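Local coordinates for ABC transporter, substrate binding protein (Mannopine) (PDB 5L9S), which serves as the periplasmic substrate-binding protein of an ABC transporter, probably for mannopine, and is seen here in its open, unliganded form, at residues K16-R19 with E20-E24; V171-A174 with F175-L178; M316-Q319 with R320-W324. One frame throughout, in Å; residues are numbered along the deposited sequence.

Interaction 1 of 3, residues K16-R19 with E20-E24; sequences KALR and EAWFE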
ATOM      1  N   LYS A  16      -3.367   8.725  15.088  1.00 50.95           N
ATOM      2  CA  LYS A  16      -4.225   9.890  15.332  1.00 51.14           C
ATOM      3  C   LYS A  16      -5.406   9.901  14.392  1.00 52.65           C
ATOM      4  O   LYS A  16      -6.531  10.109  14.851  1.00 55.26           O
ATOM      5  CB  LYS A  16      -3.398  11.168  15.185  1.00 54.75           C
ATOM      6  CG  LYS A  16      -3.967  12.404  15.869  1.00 78.22           C
ATOM      7  CD  LYS A  16      -3.128  13.646  15.530  1.00 94.01           C
ATOM      8  CE  LYS A  16      -2.002  13.958  16.515  1.00112.71           C
ATOM      9  NZ  LYS A  16      -0.851  13.013  16.396  1.00119.37           N
ATOM     10  N   ALA A  17      -5.170   9.643  13.082  1.00 45.24           N
ATOM     11  CA  ALA A  17      -6.214   9.576  12.049  1.00 43.48           C
ATOM     12  C   ALA A  17      -7.231   8.441  12.363  1.00 50.00           C
ATOM     13  O   ALA A  17      -8.449   8.641  12.250  1.00 51.00           O
ATOM     14  CB  ALA A  17      -5.586   9.364  10.677  1.00 41.76           C
ATOM     15  N   LEU A  18      -6.716   7.272  12.797  1.00 46.78           N
ATOM     16  CA  LEU A  18      -7.517   6.106  13.173  1.00 46.63           C
ATOM     17  C   LEU A  18      -8.307   6.328  14.457  1.00 51.36           C
ATOM     18  O   LEU A  18      -9.424   5.846  14.567  1.00 51.87           O
ATOM     19  CB  LEU A  18      -6.643   4.828  13.254  1.00 45.56           C
ATOM     20  CG  LEU A  18      -5.867   4.423  11.963  1.00 46.00           C
ATOM     21  CD1 LEU A  18      -5.078   3.181  12.184  1.00 45.37           C
ATOM     22  CD2 LEU A  18      -6.788   4.255  10.746  1.00 41.54           C
ATOM     23  N   ARG A  19      -7.769   7.094  15.399  1.00 49.78           N
ATOM     24  CA  ARG A  19      -8.447   7.375  16.667  1.00 52.88           C
ATOM     25  C   ARG A  19      -9.691   8.232  16.443  1.00 61.56           C
ATOM     26  O   ARG A  19     -10.751   7.944  16.995  1.00 62.42           O
ATOM     27  CB  ARG A  19      -7.483   8.072  17.626  1.00 53.34           C
ATOM     28  CG  ARG A  19      -7.865   7.958  19.102  1.00 70.62           C
ATOM     29  CD  ARG A  19      -6.894   8.713  19.989  1.00 77.88           C
ATOM     30  NE  ARG A  19      -5.498   8.286  19.789  1.00 84.44           N
ATOM     31  CZ  ARG A  19      -4.913   7.264  20.413  1.00 98.16           C
ATOM     32  NH1 ARG A  19      -5.592   6.531  21.292  1.00 79.42           N
ATOM     33  NH2 ARG A  19      -3.645   6.969  20.166  1.00 90.20           N
ATOM     34  N   GLU A  20      -9.546   9.275  15.609  1.00 60.18           N
ATOM     35  CA  GLU A  20     -10.590  10.241  15.287  1.00 61.21           C
ATOM     36  C   GLU A  20     -11.679   9.649  14.395  1.00 62.61           C
ATOM     37  O   GLU A  20     -12.858   9.933  14.608  1.00 64.09           O
ATOM     38  CB  GLU A  20      -9.979  11.467  14.593  1.00 62.59           C
ATOM     39  CG  GLU A  20      -9.040  12.291  15.468  1.00 86.30           C
ATOM     40  CD  GLU A  20      -8.167  13.326  14.766  1.00126.57           C
ATOM     41  OE1 GLU A  20      -8.180  13.390  13.512  1.00120.60           O
ATOM     42  OE2 GLU A  20      -7.447  14.062  15.482  1.00130.49           O
ATOM     43  N   ALA A  21     -11.290   8.842  13.391  1.00 54.29           N
ATOM     44  CA  ALA A  21     -12.221   8.292  12.414  1.00 52.37           C
ATOM     45  C   ALA A  21     -12.774   6.910  12.730  1.00 55.64           C
ATOM     46  O   ALA A  21     -13.866   6.587  12.269  1.00 54.48           O
ATOM     47  CB  ALA A  21     -11.563   8.283  11.044  1.00 50.97           C
ATOM     48  N   TRP A  22     -12.027   6.094  13.503  1.00 53.05           N
ATOM     49  CA  TRP A  22     -12.380   4.706  13.742  1.00 52.32           C
ATOM     50  C   TRP A  22     -12.534   4.305  15.210  1.00 58.52           C
ATOM     51  O   TRP A  22     -13.558   3.718  15.551  1.00 60.29           O
ATOM     52  CB  TRP A  22     -11.327   3.839  13.020  1.00 48.10           C
ATOM     53  CG  TRP A  22     -11.463   2.347  13.108  1.00 48.79           C
ATOM     54  CD1 TRP A  22     -12.593   1.632  13.363  1.00 53.46           C
ATOM     55  CD2 TRP A  22     -10.435   1.394  12.839  1.00 46.92           C
ATOM     56  NE1 TRP A  22     -12.318   0.292  13.318  1.00 53.02           N
ATOM     57  CE2 TRP A  22     -11.003   0.117  12.980  1.00 52.07           C
ATOM     58  CE3 TRP A  22      -9.085   1.497  12.471  1.00 46.39           C
ATOM     59  CZ2 TRP A  22     -10.265  -1.055  12.787  1.00 51.22           C
ATOM     60  CZ3 TRP A  22      -8.338   0.339  12.349  1.00 47.45           C
ATOM     61  CH2 TRP A  22      -8.933  -0.921  12.477  1.00 49.47           C
ATOM     62  N   PHE A  23     -11.548   4.591  16.068  1.00 55.37           N
ATOM     63  CA  PHE A  23     -11.572   4.146  17.470  1.00 56.41           C
ATOM     64  C   PHE A  23     -12.557   4.886  18.341  1.00 63.02           C
ATOM     65  O   PHE A  23     -13.373   4.222  18.979  1.00 65.81           O
ATOM     66  CB  PHE A  23     -10.168   4.160  18.086  1.00 57.65           C
ATOM     67  CG  PHE A  23      -9.153   3.393  17.261  1.00 56.90           C
ATOM     68  CD1 PHE A  23      -9.534   2.275  16.513  1.00 59.12           C
ATOM     69  CD2 PHE A  23      -7.815   3.764  17.258  1.00 56.73           C
ATOM     70  CE1 PHE A  23      -8.601   1.573  15.755  1.00 58.63           C
ATOM     71  CE2 PHE A  23      -6.882   3.057  16.493  1.00 58.02           C
ATOM     72  CZ  PHE A  23      -7.284   1.976  15.735  1.00 56.13           C
ATOM     73  N   GLU A  24     -12.501   6.230  18.397  1.00 59.49           N
ATOM     74  CA  GLU A  24     -13.447   7.000  19.201  1.00 61.97           C
ATOM     75  C   GLU A  24     -14.890   6.768  18.729  1.00 65.31           C
ATOM     76  O   GLU A  24     -15.693   6.386  19.595  1.00 67.45           O
ATOM     77  CB  GLU A  24     -13.080   8.489  19.313  1.00 63.87           C
ATOM     78  CG  GLU A  24     -11.979   8.722  20.339  1.00 82.93           C
ATOM     79  CD  GLU A  24     -11.217  10.039  20.299  1.00113.43           C
ATOM     80  OE1 GLU A  24     -11.468  10.865  19.390  1.00103.57           O
ATOM     81  OE2 GLU A  24     -10.351  10.238  21.182  1.00115.99           O
TER
HETATM   82  O   HOH W   1      -9.043  11.412  10.908  1.00 48.47           O
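Phe-23 sets CG beside its own backbone N (chi1 -53°), which turns the phenyl ring back along the helix until CE2 of Phe-23 lies 3.7 Å from CB of Leu-18. The carbonyl oxygen of Leu-18 sits over one face of the same ring, offset toward its rim. Trp-22 swings CG opposite its backbone N (chi1 -180°) and runs alongside Leu-18 in the same direction; CD2 of Leu-18 reaches the indole edge at CE3 of Trp-22, 4.0 Å away. CE1 of Phe-23 comes down on one face of that indole.

These neighbours follow from a wider, pi-type turn. Leu-18 O accepts two amides, Trp-22 N at 2.8 Å from above the carbonyl plane and Phe-23 N at 2.9 Å from nearer to it. Glu-24 N then reaches back five residues to Arg-19 O at 2.8 Å. On the exposed flank, Glu-20 extends beside Lys-16 without a salt bridge, and a water donates to Ala-17 O and, weakly, to Glu-20 OE1. The Arg-19 guanidinium makes no salt bridge with Glu-24 (NE of Arg-19 to OE2 of Glu-24 5.4 Å) and bonds to Glu-15 and Thr-36.

Helix 12-30 is the crossover between parallel strands 4-9 and 33-38, and Phe-23 rests on Val-34 of the latter; outside this beta-alpha-beta unit, Leu-18 and Trp-22 touch strand 103-116, Trp-22 NE1 bonds to Leu-253 O of helix 247-258, and Ala-17 and Ala-21 lie against helix 261-271.

Interaction 2 of 3, residues V171-A174 with F175-L178; sequences VDRA and FRKL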
ATOM      1  N   VAL A 171      11.096 -12.641 -14.431  1.00 63.77           N
ATOM      2  CA  VAL A 171      12.248 -11.947 -13.828  1.00 64.19           C
ATOM      3  C   VAL A 171      13.409 -11.737 -14.817  1.00 71.49           C
ATOM      4  O   VAL A 171      14.060 -10.685 -14.786  1.00 70.98           O
ATOM      5  CB  VAL A 171      12.702 -12.654 -12.523  1.00 68.50           C
ATOM      6  CG1 VAL A 171      13.854 -11.914 -11.847  1.00 68.02           C
ATOM      7  CG2 VAL A 171      11.528 -12.783 -11.558  1.00 66.42           C
ATOM      8  N   ASP A 172      13.644 -12.721 -15.702  1.00 70.77           N
ATOM      9  CA  ASP A 172      14.687 -12.637 -16.722  1.00 73.15           C
ATOM     10  C   ASP A 172      14.399 -11.522 -17.718  1.00 74.72           C
ATOM     11  O   ASP A 172      15.292 -10.731 -18.020  1.00 75.97           O
ATOM     12  CB  ASP A 172      14.881 -13.991 -17.423  1.00 78.58           C
ATOM     13  CG  ASP A 172      15.534 -15.033 -16.531  1.00 97.87           C
ATOM     14  OD1 ASP A 172      16.533 -14.694 -15.855  1.00 97.87           O
ATOM     15  OD2 ASP A 172      15.074 -16.200 -16.539  1.00110.79           O
ATOM     16  N   ARG A 173      13.134 -11.424 -18.175  1.00 67.35           N
ATOM     17  CA  ARG A 173      12.664 -10.409 -19.111  1.00 64.89           C
ATOM     18  C   ARG A 173      12.670  -9.034 -18.448  1.00 67.57           C
ATOM     19  O   ARG A 173      13.158  -8.081 -19.054  1.00 69.24           O
ATOM     20  CB  ARG A 173      11.268 -10.782 -19.608  1.00 60.25           C
ATOM     21  CG  ARG A 173      10.717  -9.939 -20.739  1.00 64.30           C
ATOM     22  CD  ARG A 173       9.358 -10.483 -21.123  1.00 66.95           C
ATOM     23  NE  ARG A 173       8.583  -9.514 -21.887  1.00 68.18           N
ATOM     24  CZ  ARG A 173       7.403  -9.760 -22.440  1.00 71.04           C
ATOM     25  NH1 ARG A 173       6.825 -10.944 -22.291  1.00 60.44           N
ATOM     26  NH2 ARG A 173       6.774  -8.813 -23.113  1.00 50.82           N
ATOM     27  N   ALA A 174      12.146  -8.929 -17.205  1.00 61.37           N
ATOM     28  CA  ALA A 174      12.102  -7.685 -16.434  1.00 58.39           C
ATOM     29  C   ALA A 174      13.486  -7.023 -16.292  1.00 63.20           C
ATOM     30  O   ALA A 174      13.595  -5.801 -16.477  1.00 63.22           O
ATOM     31  CB  ALA A 174      11.491  -7.937 -15.076  1.00 57.29           C
ATOM     32  N   PHE A 175      14.545  -7.835 -16.041  1.00 60.13           N
ATOM     33  CA  PHE A 175      15.927  -7.352 -15.930  1.00 60.52           C
ATOM     34  C   PHE A 175      16.506  -6.938 -17.267  1.00 66.08           C
ATOM     35  O   PHE A 175      17.283  -5.981 -17.309  1.00 66.37           O
ATOM     36  CB  PHE A 175      16.828  -8.366 -15.237  1.00 63.66           C
ATOM     37  CG  PHE A 175      16.793  -8.277 -13.730  1.00 63.52           C
ATOM     38  CD1 PHE A 175      17.338  -7.184 -13.068  1.00 65.82           C
ATOM     39  CD2 PHE A 175      16.235  -9.296 -12.971  1.00 64.85           C
ATOM     40  CE1 PHE A 175      17.325  -7.112 -11.679  1.00 65.34           C
ATOM     41  CE2 PHE A 175      16.232  -9.229 -11.577  1.00 66.78           C
ATOM     42  CZ  PHE A 175      16.791  -8.144 -10.940  1.00 64.44           C
ATOM     43  N   ARG A 176      16.115  -7.647 -18.357  1.00 64.37           N
ATOM     44  CA  ARG A 176      16.512  -7.375 -19.746  1.00 66.59           C
ATOM     45  C   ARG A 176      15.987  -5.970 -20.121  1.00 66.31           C
ATOM     46  O   ARG A 176      16.745  -5.154 -20.653  1.00 67.64           O
ATOM     47  CB  ARG A 176      15.892  -8.433 -20.678  1.00 70.58           C
ATOM     48  CG  ARG A 176      16.833  -9.184 -21.601  1.00 86.12           C
ATOM     49  CD  ARG A 176      16.019 -10.200 -22.414  1.00 98.33           C
ATOM     50  NE  ARG A 176      15.809 -11.399 -21.624  1.00 99.27           N
ATOM     51  CZ  ARG A 176      14.725 -12.175 -21.600  1.00106.91           C
ATOM     52  NH1 ARG A 176      13.662 -11.880 -22.347  1.00 88.43           N
ATOM     53  NH2 ARG A 176      14.693 -13.246 -20.824  1.00 90.35           N
ATOM     54  N   LYS A 177      14.707  -5.683 -19.781  1.00 57.93           N
ATOM     55  CA  LYS A 177      14.068  -4.393 -20.032  1.00 56.17           C
ATOM     56  C   LYS A 177      14.730  -3.273 -19.215  1.00 60.70           C
ATOM     57  O   LYS A 177      15.000  -2.202 -19.780  1.00 60.36           O
ATOM     58  CB  LYS A 177      12.541  -4.456 -19.801  1.00 54.67           C
ATOM     59  CG  LYS A 177      11.737  -3.233 -20.311  1.00 54.80           C
ATOM     60  CD  LYS A 177      11.607  -3.177 -21.840  1.00 59.44           C
ATOM     61  CE  LYS A 177      10.789  -2.014 -22.330  1.00 61.83           C
ATOM     62  NZ  LYS A 177      10.951  -1.808 -23.794  1.00 67.70           N
ATOM     63  N   LEU A 178      15.020  -3.533 -17.903  1.00 56.49           N
ATOM     64  CA  LEU A 178      15.677  -2.571 -17.012  1.00 55.30           C
ATOM     65  C   LEU A 178      17.024  -2.119 -17.500  1.00 63.86           C
ATOM     66  O   LEU A 178      17.347  -0.954 -17.305  1.00 63.52           O
ATOM     67  CB  LEU A 178      15.794  -3.073 -15.584  1.00 53.79           C
ATOM     68  CG  LEU A 178      14.639  -2.684 -14.707  1.00 55.72           C
ATOM     69  CD1 LEU A 178      14.581  -3.543 -13.477  1.00 54.92           C
ATOM     70  CD2 LEU A 178      14.685  -1.197 -14.355  1.00 57.98           C
TER
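Val-171 and Phe-175 lie side by side one turn apart, with CG1 of Val-171 3.6 Å from CE2 of Phe-175. The valine presents this branch by holding CG1 opposite its backbone N (chi1 -177°), while its carbonyl approaches the phenyl edge, Val-171 O standing 3.2 Å from CD2 of Phe-175. The same oxygen receives the amide of Phe-175, so one carbonyl serves both a backbone bond and the rim of an aromatic ring.

On the other flank, Arg-176 folds back over the preceding turn. A bend at chi3 (-82°) lays its guanidinium flat above the main chain, and CA of Arg-173 sits 3.6 Å from the guanidinium plane of Arg-176, over its centre. NH2 of Arg-176 meets CB of Asp-172 at 3.5 Å, and NH1 of Arg-176 lies 3.8 Å from CB of Arg-173.

This is regular alpha-helix, each amide from Phe-175 to Leu-178 bonding to the carbonyl four residues earlier. Helix 171-181, with helix 149-158, belongs to the crossover from strand 140-143 to its parallel neighbour 185-189. Ala-174 and Leu-178 face helix 149-158, touching Leu-152.

Asp-172 and Arg-173 find their charged partners outside the segment. Asp-172 OD2 remains 5.2 Å from Arg-176 NH2, and the other oxygen, OD1, makes a salt bridge with Arg-320 of helix 307-325. The guanidinium planes of Arg-173 and Arg-176 are 15° apart, with Arg-173 NE and Arg-176 NH1 separated by 5.6 Å; the salt bridge from Arg-173 NE to Asp-159 probably eases that like-charge proximity. Just ahead of the helix, Asp-170 OD1 takes a weak hydrogen bond from Arg-173 N.

Interaction 3 of 3, residues M316-Q319 with R320-W324; sequences MLVQ and RWNSW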
ATOM      1  N   MET A 316      15.063 -14.904  -3.764  1.00 80.30           N
ATOM      2  CA  MET A 316      15.594 -14.883  -5.127  1.00 81.70           C
ATOM      3  C   MET A 316      15.670 -13.444  -5.653  1.00 82.11           C
ATOM      4  O   MET A 316      16.719 -13.059  -6.172  1.00 83.39           O
ATOM      5  CB  MET A 316      14.716 -15.762  -6.054  1.00 84.93           C
ATOM      6  CG  MET A 316      15.285 -15.977  -7.444  1.00 91.18           C
ATOM      7  SD  MET A 316      14.583 -14.838  -8.676  1.00 93.94           S
ATOM      8  CE  MET A 316      15.084 -15.668 -10.213  1.00 93.00           C
ATOM      9  N   LEU A 317      14.574 -12.655  -5.486  1.00 73.36           N
ATOM     10  CA  LEU A 317      14.449 -11.273  -5.953  1.00 70.49           C
ATOM     11  C   LEU A 317      15.480 -10.325  -5.354  1.00 72.75           C
ATOM     12  O   LEU A 317      16.171  -9.638  -6.109  1.00 71.22           O
ATOM     13  CB  LEU A 317      13.024 -10.724  -5.737  1.00 67.87           C
ATOM     14  CG  LEU A 317      11.873 -11.304  -6.563  1.00 71.76           C
ATOM     15  CD1 LEU A 317      10.576 -10.553  -6.260  1.00 69.32           C
ATOM     16  CD2 LEU A 317      12.175 -11.271  -8.045  1.00 74.18           C
ATOM     17  N   VAL A 318      15.597 -10.307  -4.002  1.00 69.74           N
ATOM     18  CA  VAL A 318      16.558  -9.497  -3.232  1.00 69.49           C
ATOM     19  C   VAL A 318      18.005  -9.841  -3.665  1.00 76.60           C
ATOM     20  O   VAL A 318      18.798  -8.928  -3.926  1.00 76.60           O
ATOM     21  CB  VAL A 318      16.324  -9.651  -1.703  1.00 71.91           C
ATOM     22  CG1 VAL A 318      17.443  -9.000  -0.891  1.00 73.00           C
ATOM     23  CG2 VAL A 318      14.966  -9.085  -1.296  1.00 68.15           C
ATOM     24  N   GLN A 319      18.315 -11.158  -3.795  1.00 74.95           N
ATOM     25  CA  GLN A 319      19.612 -11.653  -4.245  1.00 77.90           C
ATOM     26  C   GLN A 319      19.914 -11.090  -5.643  1.00 79.84           C
ATOM     27  O   GLN A 319      20.893 -10.363  -5.818  1.00 81.24           O
ATOM     28  CB  GLN A 319      19.606 -13.192  -4.298  1.00 82.03           C
ATOM     29  CG  GLN A 319      20.031 -13.914  -3.028  1.00105.34           C
ATOM     30  CD  GLN A 319      20.279 -15.396  -3.261  1.00132.64           C
ATOM     31  OE1 GLN A 319      19.878 -15.976  -4.284  1.00128.31           O
ATOM     32  NE2 GLN A 319      20.972 -16.044  -2.322  1.00128.22           N
ATOM     33  N   ARG A 320      19.032 -11.394  -6.615  1.00 72.91           N
ATOM     34  CA  ARG A 320      19.132 -10.970  -8.001  1.00 71.76           C
ATOM     35  C   ARG A 320      19.230  -9.466  -8.182  1.00 73.78           C
ATOM     36  O   ARG A 320      19.951  -9.033  -9.070  1.00 75.19           O
ATOM     37  CB  ARG A 320      17.976 -11.549  -8.816  1.00 68.87           C
ATOM     38  CG  ARG A 320      18.357 -12.828  -9.520  1.00 76.45           C
ATOM     39  CD  ARG A 320      18.281 -12.640 -11.011  1.00 76.63           C
ATOM     40  NE  ARG A 320      17.251 -13.507 -11.561  1.00 76.95           N
ATOM     41  CZ  ARG A 320      16.897 -13.546 -12.836  1.00 91.64           C
ATOM     42  NH1 ARG A 320      15.943 -14.374 -13.238  1.00 90.67           N
ATOM     43  NH2 ARG A 320      17.485 -12.747 -13.722  1.00 63.71           N
ATOM     44  N   TRP A 321      18.526  -8.676  -7.360  1.00 68.02           N
ATOM     45  CA  TRP A 321      18.545  -7.208  -7.446  1.00 66.63           C
ATOM     46  C   TRP A 321      19.863  -6.613  -6.941  1.00 74.29           C
ATOM     47  O   TRP A 321      20.467  -5.806  -7.652  1.00 74.94           O
ATOM     48  CB  TRP A 321      17.337  -6.591  -6.716  1.00 61.72           C
ATOM     49  CG  TRP A 321      17.276  -5.091  -6.774  1.00 61.11           C
ATOM     50  CD1 TRP A 321      17.630  -4.219  -5.787  1.00 63.94           C
ATOM     51  CD2 TRP A 321      16.827  -4.288  -7.876  1.00 59.56           C
ATOM     52  NE1 TRP A 321      17.416  -2.922  -6.198  1.00 61.95           N
ATOM     53  CE2 TRP A 321      16.943  -2.934  -7.485  1.00 62.52           C
ATOM     54  CE3 TRP A 321      16.311  -4.581  -9.149  1.00 59.90           C
ATOM     55  CZ2 TRP A 321      16.597  -1.874  -8.334  1.00 60.45           C
ATOM     56  CZ3 TRP A 321      15.929  -3.528  -9.968  1.00 60.13           C
ATOM     57  CH2 TRP A 321      16.088  -2.195  -9.566  1.00 59.97           C
ATOM     58  N   ASN A 322      20.303  -7.008  -5.714  1.00 72.33           N
ATOM     59  CA  ASN A 322      21.533  -6.518  -5.089  1.00 74.58           C
ATOM     60  C   ASN A 322      22.743  -6.783  -5.955  1.00 82.98           C
ATOM     61  O   ASN A 322      23.644  -5.940  -6.025  1.00 85.05           O
ATOM     62  CB  ASN A 322      21.712  -7.095  -3.680  1.00 76.90           C
ATOM     63  CG  ASN A 322      20.950  -6.363  -2.575  1.00 97.27           C
ATOM     64  OD1 ASN A 322      20.117  -5.445  -2.799  1.00 74.19           O
ATOM     65  ND2 ASN A 322      21.228  -6.775  -1.338  1.00 93.57           N
ATOM     66  N   SER A 323      22.738  -7.943  -6.649  1.00 80.27           N
ATOM     67  CA  SER A 323      23.768  -8.372  -7.581  1.00 83.07           C
ATOM     68  C   SER A 323      23.735  -7.522  -8.858  1.00 86.48           C
ATOM     69  O   SER A 323      24.798  -7.151  -9.357  1.00 88.97           O
ATOM     70  CB  SER A 323      23.585  -9.846  -7.925  1.00 89.30           C
ATOM     71  OG  SER A 323      23.829 -10.691  -6.812  1.00102.72           O
ATOM     72  N   TRP A 324      22.518  -7.217  -9.385  1.00 80.09           N
ATOM     73  CA  TRP A 324      22.284  -6.392 -10.586  1.00 79.43           C
ATOM     74  C   TRP A 324      22.696  -4.942 -10.344  1.00 84.17           C
ATOM     75  O   TRP A 324      23.218  -4.294 -11.252  1.00 85.40           O
ATOM     76  CB  TRP A 324      20.803  -6.434 -11.007  1.00 74.72           C
ATOM     77  CG  TRP A 324      20.506  -5.709 -12.295  1.00 75.33           C
ATOM     78  CD1 TRP A 324      20.684  -6.181 -13.565  1.00 79.78           C
ATOM     79  CD2 TRP A 324      19.963  -4.390 -12.430  1.00 73.32           C
ATOM     80  NE1 TRP A 324      20.274  -5.241 -14.483  1.00 78.12           N
ATOM     81  CE2 TRP A 324      19.853  -4.121 -13.817  1.00 77.39           C
ATOM     82  CE3 TRP A 324      19.554  -3.402 -11.510  1.00 72.63           C
ATOM     83  CZ2 TRP A 324      19.366  -2.903 -14.310  1.00 75.44           C
ATOM     84  CZ3 TRP A 324      19.077  -2.191 -12.001  1.00 72.98           C
ATOM     85  CH2 TRP A 324      18.977  -1.954 -13.385  1.00 74.24           C
TER
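Arg-320 leans back beside Met-316, both side chains pointing the same way. Its CB lies 3.3 Å from Met-316 O, the carbonyl that also accepts the amide of Arg-320 in a nearly straight bond, and CG passes the same oxygen at 3.7 Å. Bends at chi2 (-117°) and chi3 (-116°) carry the chain through CD and set the guanidinium next to the thioether. NE of Arg-320 meets the methyl CE of Met-316 at 3.3 Å, with the sulfur SD further off. At the tip, NH1 of Arg-320 is 3.4 Å from that CE, so the methyl sits at the guanidinium edge, in its plane. NH1 also holds the salt bridge to Asp-172 on helix 171-181.

Next to it in the chain, Gln-319 offers its O to Ser-323 one turn ahead, which grips it twice: by its N, nearly in line with the carbonyl, and by its OG at 3.1 Å, from above the carbonyl plane. Trp-321 turns away from this exposed flank to pack on Pro-148 and Val-151. The i to i+4 bonds are those of a regular alpha-helix, made amphipathic by a buried side (Leu-317, Trp-321) and an exposed one (Met-316, Gln-319, Ser-323); it is the C-terminal helix 307-325 of a two-lobed solute-binding protein.

Interaction 1 stands apart, its centre 43 Å from that of interaction 2 and 40 Å from that of interaction 3, on the opposite side of the chain's centre. Its helix is wedged between sheet and helices, and a pi-type turn sets two adjacent aromatics inward. Interactions 2 and 3 keep regular alpha-helical bonding and share one interface: besides the Asp-172 to Arg-320 bridge, Val-171 CG1 packs 3.5 Å from Arg-320 NH1, and Phe-175 meets Trp-321 and Trp-324. All three are only partly buried. Apolar side chains carry 16-24, apolar and charged flanks divide 171-178, and polar or flexible groups dominate 316-324, the most exposed.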